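Long-range contacts in ThiJ/PfpI family protein (Francisella tularensis subsp. novicida, PDB 4P5P), which probably acts as a glyoxalase III-like enzyme of the DJ-1/PfpI family and is regarded as a virulence factor of the bacterium that produces it: residues Val4-Thr9 and Ser26-Pro31; Tyr33-Lys38 and Asp214-Ile219; Asn148-Lys153 and Asp178-Ala183. All blocks are in the same frame, centred on the assembly; numbering follows the deposited sequence.

Contacts 1 and 2 share helix 26-35 and lie side by side, their centres about 11 Å apart: contact 1 sets the first half of the helix against strand 2-8, and contact 2 sets its end against helix 212-222. They meet directly at Pro31 CA and Ala216 CB, 3.8 Å apart. Contact 3 is separate, with its centre about 23 Å from that of contact 1 and about 26 Å from that of contact 2, on a peripheral loop and helix whose residues fall between the two halves of contact 2 in sequence. Contact 1 borders the probable active site: Glu27 OE1 lies close to the oxidised cysteine (3-sulfinoalanine) at position 132, the nucleophile position in relatives.

Contact 1 (Val4-Thr9 and Ser26-Pro31); sequences VLMVTT and SELTHP
Met6 lays its terminal methyl over the end of Leu28, with CE 3.7 Å from Leu28 CD1. The sulfur takes part as well, Met6 SD lying 4.0 Å from the same CD1, and the two side chains meet at a slant. A bend at chi3 (71°) turns the methyl back from the otherwise extended start of the chain, which places it beside the helix backbone: Met6 CE is 3.6 Å from Leu28 O and 4.0 Å from Glu27 O. Its other neighbour is the ring of Pro31, through Pro31 CB at 4.1 Å from Met6 CE. Leu28 reaches the strand with its branches rather than with its stem. CG stands anti to the backbone N (chi1 174°), and while CD1 serves Met6, the second branch goes to the next strand residue facing the helix, with Leu28 CD2 4.3 Å from Thr8 CG2. Thr8 thus offers its methyl to the helix, while its hydroxyl donates to Thr9 O. The strand and helix axes approach to 9.7 Å and run nearly antiparallel, at 163°, as expected for the first strand and helix of a beta-alpha-beta unit completed by strand 40-46 in this flavodoxin-like fold. Helix 64-71 packs on the same helix through Phe69, which touches Leu28. No hydrogen bond crosses the interface, so it is held by apolar packing. Pro31 has no N-H to give to Glu27 O one turn earlier, the helix is kinked there, and that buried carbonyl has no polar partner in the model: the Met6 methyl, which cannot bond to it, is the strand group that packs against it.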
loop_
_atom_site.group_PDB
_atom_site.type_symbol
_atom_site.label_atom_id
_atom_site.label_comp_id
_atom_site.label_asym_id
_atom_site.label_seq_id
_atom_site.Cartn_x
_atom_site.Cartn_y
_atom_site.Cartn_z
ATOM N N VAL A 4 10.150 -9.680 2.258
ATOM C CA VAL A 4 8.951 -8.871 2.090
ATOM C C VAL A 4 9.146 -7.851 0.978
ATOM O O VAL A 4 10.172 -7.176 0.932
ATOM C CB VAL A 4 8.606 -8.131 3.403
ATOM C CG1 VAL A 4 7.385 -7.229 3.235
ATOM C CG2 VAL A 4 8.408 -9.132 4.550
ATOM N N LEU A 5 8.166 -7.751 0.086
ATOM C CA LEU A 5 8.177 -6.763 -0.994
ATOM C C LEU A 5 7.226 -5.614 -0.667
ATOM O O LEU A 5 6.037 -5.833 -0.480
ATOM C CB LEU A 5 7.789 -7.412 -2.323
ATOM C CG LEU A 5 7.884 -6.487 -3.538
ATOM C CD1 LEU A 5 9.323 -6.145 -3.823
ATOM C CD2 LEU A 5 7.226 -7.131 -4.721
ATOM N N MET A 6 7.750 -4.399 -0.610
ATOM C CA MET A 6 6.939 -3.209 -0.403
ATOM C C MET A 6 6.875 -2.456 -1.726
ATOM O O MET A 6 7.896 -2.301 -2.409
ATOM C CB MET A 6 7.515 -2.330 0.712
ATOM C CG MET A 6 7.473 -2.989 2.085
ATOM S SD MET A 6 7.850 -1.842 3.424
ATOM C CE MET A 6 6.380 -0.828 3.440
ATOM N N VAL A 7 5.668 -2.015 -2.075
ATOM C CA VAL A 7 5.360 -1.405 -3.357
ATOM C C VAL A 7 4.782 -0.002 -3.194
ATOM O O VAL A 7 3.828 0.207 -2.448
ATOM C CB VAL A 7 4.334 -2.265 -4.140
ATOM C CG1 VAL A 7 4.038 -1.669 -5.505
ATOM C CG2 VAL A 7 4.837 -3.686 -4.307
ATOM N N THR A 8 5.341 0.956 -3.935
ATOM C CA THR A 8 4.858 2.329 -3.921
ATOM C C THR A 8 4.319 2.752 -5.267
ATOM O O THR A 8 4.665 2.175 -6.307
ATOM C CB THR A 8 5.944 3.351 -3.569
ATOM O OG1 THR A 8 6.778 3.566 -4.717
ATOM C CG2 THR A 8 6.782 2.894 -2.385
ATOM N N THR A 9 3.477 3.775 -5.228
ATOM C CA THR A 9 3.067 4.487 -6.420
ATOM C C THR A 9 4.251 5.166 -7.120
ATOM O O THR A 9 5.281 5.426 -6.497
ATOM C CB THR A 9 2.000 5.556 -6.063
ATOM O OG1 THR A 9 1.459 6.132 -7.251
ATOM C CG2 THR A 9 2.605 6.651 -5.206
ATOM N N SER A 26 5.317 8.022 5.430
ATOM C CA SER A 26 5.362 7.194 6.629
ATOM C C SER A 26 4.697 5.826 6.444
ATOM O O SER A 26 4.927 4.938 7.243
ATOM C CB SER A 26 4.719 7.922 7.816
ATOM O OG SER A 26 3.349 8.201 7.577
ATOM N N GLU A 27 3.874 5.655 5.412
ATOM C CA GLU A 27 3.288 4.347 5.142
ATOM C C GLU A 27 4.281 3.388 4.492
ATOM O O GLU A 27 4.024 2.187 4.425
ATOM C CB GLU A 27 2.038 4.500 4.281
ATOM C CG GLU A 27 0.919 5.145 5.107
ATOM C CD GLU A 27 -0.307 5.523 4.337
ATOM O OE1 GLU A 27 -1.202 6.139 4.950
ATOM O OE2 GLU A 27 -0.393 5.228 3.144
ATOM N N LEU A 28 5.402 3.940 4.014
ATOM C CA LEU A 28 6.563 3.148 3.643
ATOM C C LEU A 28 7.498 3.007 4.842
ATOM O O LEU A 28 7.863 1.895 5.218
ATOM C CB LEU A 28 7.303 3.781 2.451
ATOM C CG LEU A 28 8.630 3.127 2.044
ATOM C CD1 LEU A 28 8.433 1.662 1.633
ATOM C CD2 LEU A 28 9.287 3.901 0.922
ATOM N N THR A 29 7.864 4.122 5.465
ATOM C CA THR A 29 8.967 4.087 6.420
ATOM C C THR A 29 8.570 3.478 7.767
ATOM O O THR A 29 9.371 2.791 8.372
ATOM C CB THR A 29 9.564 5.486 6.650
ATOM O OG1 THR A 29 8.649 6.293 7.389
ATOM C CG2 THR A 29 9.857 6.160 5.336
ATOM N N HIS A 30 7.348 3.702 8.240
ATOM C CA HIS A 30 7.006 3.175 9.552
ATOM C C HIS A 30 6.858 1.649 9.497
ATOM O O HIS A 30 7.429 0.962 10.335
ATOM C CB HIS A 30 5.752 3.859 10.122
ATOM C CG HIS A 30 5.987 5.288 10.517
ATOM N ND1 HIS A 30 5.202 5.949 11.438
ATOM C CD2 HIS A 30 6.941 6.174 10.133
ATOM C CE1 HIS A 30 5.646 7.185 11.584
ATOM N NE2 HIS A 30 6.703 7.348 10.805
ATOM N N PRO A 31 6.162 1.101 8.487
ATOM C CA PRO A 31 6.172 -0.366 8.418
ATOM C C PRO A 31 7.559 -0.951 8.103
ATOM O O PRO A 31 7.897 -2.026 8.600
ATOM C CB PRO A 31 5.152 -0.668 7.309
ATOM C CG PRO A 31 4.294 0.543 7.251
ATOM C CD PRO A 31 5.213 1.685 7.530
#

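Contact 2 (Tyr33-Lys38 and Asp214-Ile219); sequences YSIIDK and DFAKAI
Apolar packing does most of the work, and it centres on Ile35, which touches both Ala216 and Ile219. Ile35 CG1 lies 4.1 Å from Ala216 CB and 4.0 Å from Ala216 O, while the tip of the chain goes on to the following turn, Ile35 CD1 standing 4.0 Å from Ile219 CG2. The two isoleucines cross at about a right angle. In Ile219 the CG2 branch, anti to the backbone N, is the one that faces Ile35; the other branch folds back within its own helix, its CD1 3.5 Å above the centre of the Phe215 ring. The backbones also come close, the CA atoms of Ser34 and Ala216 being 6.2 Å apart. Between their side chains, Ser34 CB is 3.5 Å from Ala216 CB. Ser34 was modelled in two conformers, so the placement of its hydroxyl against that methyl is doubtful. Among polar interactions, Lys217 makes a weak salt bridge within its own helix, to Asp214, whereas Lys220, one residue beyond 214-219, spans the two elements, bonding to Ile35 O and pairing with Asp37. On the sheet side, Ile35 touches strand 40-46 and Ile219 touches Ile97 of strand 95-98. The small side chain of Ala216 is consistent with the near approach, and an apolar seam joins two helices on one face of the central sheet, with the Lys217-Asp214 and Lys220-Asp37 pairs beside it.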
loop_
_atom_site.group_PDB
_atom_site.type_symbol
_atom_site.label_atom_id
_atom_site.label_comp_id
_atom_site.label_asym_id
_atom_site.label_seq_id
_atom_site.Cartn_x
_atom_site.Cartn_y
_atom_site.Cartn_z
ATOM N N TYR A 33 10.569 0.094 9.181
ATOM C CA TYR A 33 11.378 -0.044 10.386
ATOM C C TYR A 33 10.705 -0.916 11.449
ATOM O O TYR A 33 11.384 -1.451 12.319
ATOM C CB TYR A 33 11.716 1.331 10.955
ATOM C CG TYR A 33 12.775 2.061 10.151
ATOM C CD1 TYR A 33 14.059 1.549 10.030
ATOM C CD2 TYR A 33 12.484 3.249 9.501
ATOM C CE1 TYR A 33 15.025 2.211 9.301
ATOM C CE2 TYR A 33 13.453 3.923 8.780
ATOM C CZ TYR A 33 14.716 3.393 8.673
ATOM O OH TYR A 33 15.686 4.053 7.946
ATOM N N SER A 34 9.384 -1.068 11.390
ATOM C CA SER A 34 8.681 -1.921 12.348
ATOM C C SER A 34 8.900 -3.394 12.053
ATOM O O SER A 34 8.950 -4.227 12.970
ATOM C CB SER A 34 7.181 -1.627 12.334
ATOM O OG SER A 34 6.497 -2.545 13.164
ATOM N N ILE A 35 9.026 -3.718 10.771
ATOM C CA ILE A 35 9.117 -5.102 10.329
ATOM C C ILE A 35 10.555 -5.613 10.205
ATOM O O ILE A 35 10.836 -6.761 10.563
ATOM C CB ILE A 35 8.388 -5.268 8.987
ATOM C CG1 ILE A 35 6.889 -5.053 9.192
ATOM C CG2 ILE A 35 8.622 -6.664 8.393
ATOM C CD1 ILE A 35 6.120 -4.833 7.917
ATOM N N ILE A 36 11.462 -4.781 9.705
ATOM C CA ILE A 36 12.823 -5.242 9.408
ATOM C C ILE A 36 13.571 -5.738 10.647
ATOM O O ILE A 36 13.524 -5.122 11.721
ATOM C CB ILE A 36 13.647 -4.115 8.734
ATOM C CG1 ILE A 36 14.907 -4.682 8.082
ATOM C CG2 ILE A 36 13.979 -2.991 9.727
ATOM C CD1 ILE A 36 15.621 -3.704 7.181
ATOM N N ASP A 37 14.264 -6.859 10.490
ATOM C CA ASP A 37 15.214 -7.299 11.499
ATOM C C ASP A 37 16.182 -8.282 10.848
ATOM O O ASP A 37 16.169 -8.431 9.632
ATOM C CB ASP A 37 14.498 -7.874 12.736
ATOM C CG ASP A 37 13.714 -9.154 12.467
ATOM O OD1 ASP A 37 14.059 -9.928 11.556
ATOM O OD2 ASP A 37 12.749 -9.405 13.228
ATOM N N LYS A 38 17.052 -8.917 11.628
ATOM C CA LYS A 38 18.097 -9.747 11.033
ATOM C C LYS A 38 17.540 -10.981 10.333
ATOM O O LYS A 38 18.251 -11.618 9.552
ATOM C CB LYS A 38 19.125 -10.157 12.095
ATOM C CG LYS A 38 20.023 -8.984 12.475
ATOM C CD LYS A 38 21.036 -9.357 13.522
ATOM C CE LYS A 38 21.927 -8.182 13.852
ATOM N NZ LYS A 38 22.948 -8.545 14.868
ATOM N N ASP A 214 -0.000 -0.513 13.772
ATOM C CA ASP A 214 -0.732 -1.748 13.983
ATOM C C ASP A 214 -0.786 -2.578 12.703
ATOM O O ASP A 214 -0.872 -3.798 12.749
ATOM C CB ASP A 214 -2.141 -1.446 14.479
ATOM C CG ASP A 214 -2.207 -1.272 15.991
ATOM O OD1 ASP A 214 -1.147 -1.193 16.651
ATOM O OD2 ASP A 214 -3.331 -1.211 16.525
ATOM N N PHE A 215 -0.740 -1.892 11.568
ATOM C CA PHE A 215 -0.673 -2.534 10.261
ATOM C C PHE A 215 0.574 -3.395 10.201
ATOM O O PHE A 215 0.510 -4.587 9.883
ATOM C CB PHE A 215 -0.682 -1.449 9.170
ATOM C CG PHE A 215 -0.501 -1.947 7.751
ATOM C CD1 PHE A 215 -1.401 -2.818 7.170
ATOM C CD2 PHE A 215 0.535 -1.438 6.964
ATOM C CE1 PHE A 215 -1.248 -3.215 5.855
ATOM C CE2 PHE A 215 0.689 -1.834 5.656
ATOM C CZ PHE A 215 -0.198 -2.709 5.102
ATOM N N ALA A 216 1.710 -2.785 10.529
ATOM C CA ALA A 216 2.985 -3.490 10.509
ATOM C C ALA A 216 3.001 -4.648 11.499
ATOM O O ALA A 216 3.536 -5.722 11.206
ATOM C CB ALA A 216 4.122 -2.525 10.814
ATOM N N LYS A 217 2.446 -4.415 12.687
ATOM C CA LYS A 217 2.358 -5.458 13.700
ATOM C C LYS A 217 1.611 -6.683 13.171
ATOM O O LYS A 217 2.056 -7.821 13.347
ATOM C CB LYS A 217 1.659 -4.944 14.961
ATOM C CG LYS A 217 2.452 -3.922 15.760
ATOM C CD LYS A 217 1.618 -3.368 16.914
ATOM C CE LYS A 217 2.388 -2.347 17.739
ATOM N NZ LYS A 217 1.514 -1.667 18.737
ATOM N N ALA A 218 0.477 -6.440 12.523
ATOM C CA ALA A 218 -0.343 -7.510 11.969
ATOM C C ALA A 218 0.395 -8.285 10.874
ATOM O O ALA A 218 0.339 -9.509 10.813
ATOM C CB ALA A 218 -1.620 -6.942 11.431
ATOM N N ILE A 219 1.096 -7.558 10.014
ATOM C CA ILE A 219 1.860 -8.190 8.960
ATOM C C ILE A 219 2.924 -9.101 9.545
ATOM O O ILE A 219 3.060 -10.254 9.136
ATOM C CB ILE A 219 2.524 -7.128 8.070
ATOM C CG1 ILE A 219 1.462 -6.368 7.272
ATOM C CG2 ILE A 219 3.534 -7.766 7.113
ATOM C CD1 ILE A 219 1.985 -5.122 6.619
#

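Contact 3 (Asn148-Lys153 and Asp178-Ala183); sequences NIIRDK and DSLVEA
Ala183, the residue with the largest buried area here, is met from three positions of the loop. Its methyl packs against the end of Ile150, with Ala183 CB 4.0 Å from Ile150 CD1, while its carbonyl oxygen faces two methylenes, Asn148 CB at 3.6 Å and Arg151 CB at 3.8 Å from Ala183 O. Ile150, second in buried area, sets CG1 between the backbone N and the carbonyl carbon (chi1 67°) and then extends, carrying CD1 to 3.7 Å from Leu180 CD2; these side chains cross at about a right angle. Asn148, modelled in two conformers, bonds through OD1 to Lys142 NZ, while ND2 lies beside the Ala183 methyl. Two overlapping beta turns, type I from Asn148 to Arg151 and type II from Ile150 to Lys153, shape the loop. Asn148 O receives Arg151 N and NH1 from opposite faces, lying close to the guanidinium plane at its edge, 3.0 Å from Arg151 NH1 (N-H...O angle 160°), which stands well out of the carbonyl plane. No hydrogen bond joins the segments, but backbone bonds link Asp152 to Gly184 and Lys153 to Lys186, just past 178-183. Ile149 packs on helix 112-123, so the loop lies between two helices.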
loop_
_atom_site.group_PDB
_atom_site.type_symbol
_atom_site.label_atom_id
_atom_site.label_comp_id
_atom_site.label_asym_id
_atom_site.label_seq_id
_atom_site.Cartn_x
_atom_site.Cartn_y
_atom_site.Cartn_z
ATOM N N ASN A 148 -13.300 -11.530 -8.179
ATOM C CA ASN A 148 -12.413 -10.756 -7.312
ATOM C C ASN A 148 -12.001 -11.533 -6.066
ATOM O O ASN A 148 -12.842 -12.066 -5.362
ATOM C CB ASN A 148 -13.092 -9.458 -6.890
ATOM C CG ASN A 148 -13.472 -8.584 -8.067
ATOM O OD1 ASN A 148 -14.437 -8.864 -8.785
ATOM N ND2 ASN A 148 -12.723 -7.506 -8.262
ATOM N N ILE A 149 -10.710 -11.578 -5.773
ATOM C CA ILE A 149 -10.283 -12.372 -4.626
ATOM C C ILE A 149 -10.683 -11.740 -3.292
ATOM O O ILE A 149 -10.701 -12.446 -2.277
ATOM C CB ILE A 149 -8.747 -12.645 -4.614
ATOM C CG1 ILE A 149 -7.926 -11.356 -4.409
ATOM C CG2 ILE A 149 -8.354 -13.395 -5.877
ATOM C CD1 ILE A 149 -6.448 -11.599 -4.090
ATOM N N ILE A 150 -11.005 -10.446 -3.276
ATOM C CA ILE A 150 -11.441 -9.825 -2.030
ATOM C C ILE A 150 -12.949 -9.916 -1.818
ATOM O O ILE A 150 -13.439 -9.441 -0.791
ATOM C CB ILE A 150 -11.028 -8.328 -1.913
ATOM C CG1 ILE A 150 -11.756 -7.452 -2.939
ATOM C CG2 ILE A 150 -9.515 -8.187 -2.033
ATOM C CD1 ILE A 150 -11.460 -5.976 -2.775
ATOM N N ARG A 151 -13.691 -10.521 -2.743
ATOM C CA ARG A 151 -15.135 -10.685 -2.513
ATOM C C ARG A 151 -15.366 -11.494 -1.237
ATOM O O ARG A 151 -14.677 -12.470 -0.972
ATOM C CB ARG A 151 -15.835 -11.343 -3.709
ATOM C CG ARG A 151 -15.589 -12.826 -3.890
ATOM C CD ARG A 151 -15.972 -13.221 -5.320
ATOM N NE ARG A 151 -15.989 -14.659 -5.567
ATOM C CZ ARG A 151 -14.909 -15.428 -5.653
ATOM N NH1 ARG A 151 -13.697 -14.907 -5.489
ATOM N NH2 ARG A 151 -15.045 -16.726 -5.913
ATOM N N ASP A 152 -16.328 -11.032 -0.446
ATOM C CA ASP A 152 -16.737 -11.668 0.809
ATOM C C ASP A 152 -15.686 -11.549 1.917
ATOM O O ASP A 152 -15.846 -12.143 2.985
ATOM C CB ASP A 152 -17.089 -13.150 0.579
ATOM C CG ASP A 152 -18.165 -13.332 -0.477
ATOM O OD1 ASP A 152 -19.070 -12.477 -0.533
ATOM O OD2 ASP A 152 -18.110 -14.322 -1.246
ATOM N N LYS A 153 -14.629 -10.773 1.694
ATOM C CA LYS A 153 -13.595 -10.605 2.710
ATOM C C LYS A 153 -13.736 -9.262 3.412
ATOM O O LYS A 153 -14.148 -8.273 2.811
ATOM C CB LYS A 153 -12.209 -10.761 2.086
ATOM C CG LYS A 153 -11.971 -12.198 1.622
ATOM C CD LYS A 153 -10.541 -12.474 1.240
ATOM C CE LYS A 153 -10.338 -13.954 0.908
ATOM N NZ LYS A 153 -11.227 -14.425 -0.197
ATOM N N ASP A 178 -16.191 2.986 -2.084
ATOM C CA ASP A 178 -17.275 2.526 -2.948
ATOM C C ASP A 178 -16.782 1.390 -3.861
ATOM O O ASP A 178 -17.502 0.420 -4.113
ATOM C CB ASP A 178 -17.840 3.676 -3.787
ATOM C CG ASP A 178 -18.548 4.746 -2.944
ATOM O OD1 ASP A 178 -18.729 4.561 -1.726
ATOM O OD2 ASP A 178 -18.941 5.783 -3.513
ATOM N N SER A 179 -15.548 1.499 -4.343
ATOM C CA SER A 179 -15.003 0.477 -5.247
ATOM C C SER A 179 -14.783 -0.862 -4.566
ATOM O O SER A 179 -14.968 -1.909 -5.171
ATOM C CB SER A 179 -13.687 0.946 -5.860
ATOM O OG SER A 179 -13.918 1.799 -6.957
ATOM N N LEU A 180 -14.368 -0.833 -3.304
ATOM C CA LEU A 180 -14.186 -2.062 -2.542
ATOM C C LEU A 180 -15.542 -2.747 -2.326
ATOM O O LEU A 180 -15.653 -3.968 -2.427
ATOM C CB LEU A 180 -13.500 -1.759 -1.210
ATOM C CG LEU A 180 -12.043 -1.302 -1.361
ATOM C CD1 LEU A 180 -11.510 -0.655 -0.094
ATOM C CD2 LEU A 180 -11.158 -2.477 -1.758
ATOM N N VAL A 181 -16.574 -1.951 -2.051
ATOM C CA VAL A 181 -17.919 -2.492 -1.911
ATOM C C VAL A 181 -18.389 -3.078 -3.245
ATOM O O VAL A 181 -18.908 -4.199 -3.286
ATOM C CB VAL A 181 -18.912 -1.414 -1.406
ATOM C CG1 VAL A 181 -20.365 -1.896 -1.493
ATOM C CG2 VAL A 181 -18.581 -1.024 0.044
ATOM N N GLU A 182 -18.198 -2.347 -4.337
ATOM C CA GLU A 182 -18.584 -2.874 -5.649
ATOM C C GLU A 182 -17.866 -4.184 -5.993
ATOM O O GLU A 182 -18.430 -5.041 -6.688
ATOM C CB GLU A 182 -18.320 -1.863 -6.775
ATOM C CG GLU A 182 -18.710 -2.454 -8.147
ATOM C CD GLU A 182 -18.710 -1.464 -9.293
ATOM O OE1 GLU A 182 -19.033 -1.897 -10.425
ATOM O OE2 GLU A 182 -18.382 -0.278 -9.075
ATOM N N ALA A 183 -16.629 -4.330 -5.526
ATOM C CA ALA A 183 -15.844 -5.535 -5.777
ATOM C C ALA A 183 -16.345 -6.746 -4.982
ATOM O O ALA A 183 -15.900 -7.872 -5.208
ATOM C CB ALA A 183 -14.391 -5.281 -5.469
#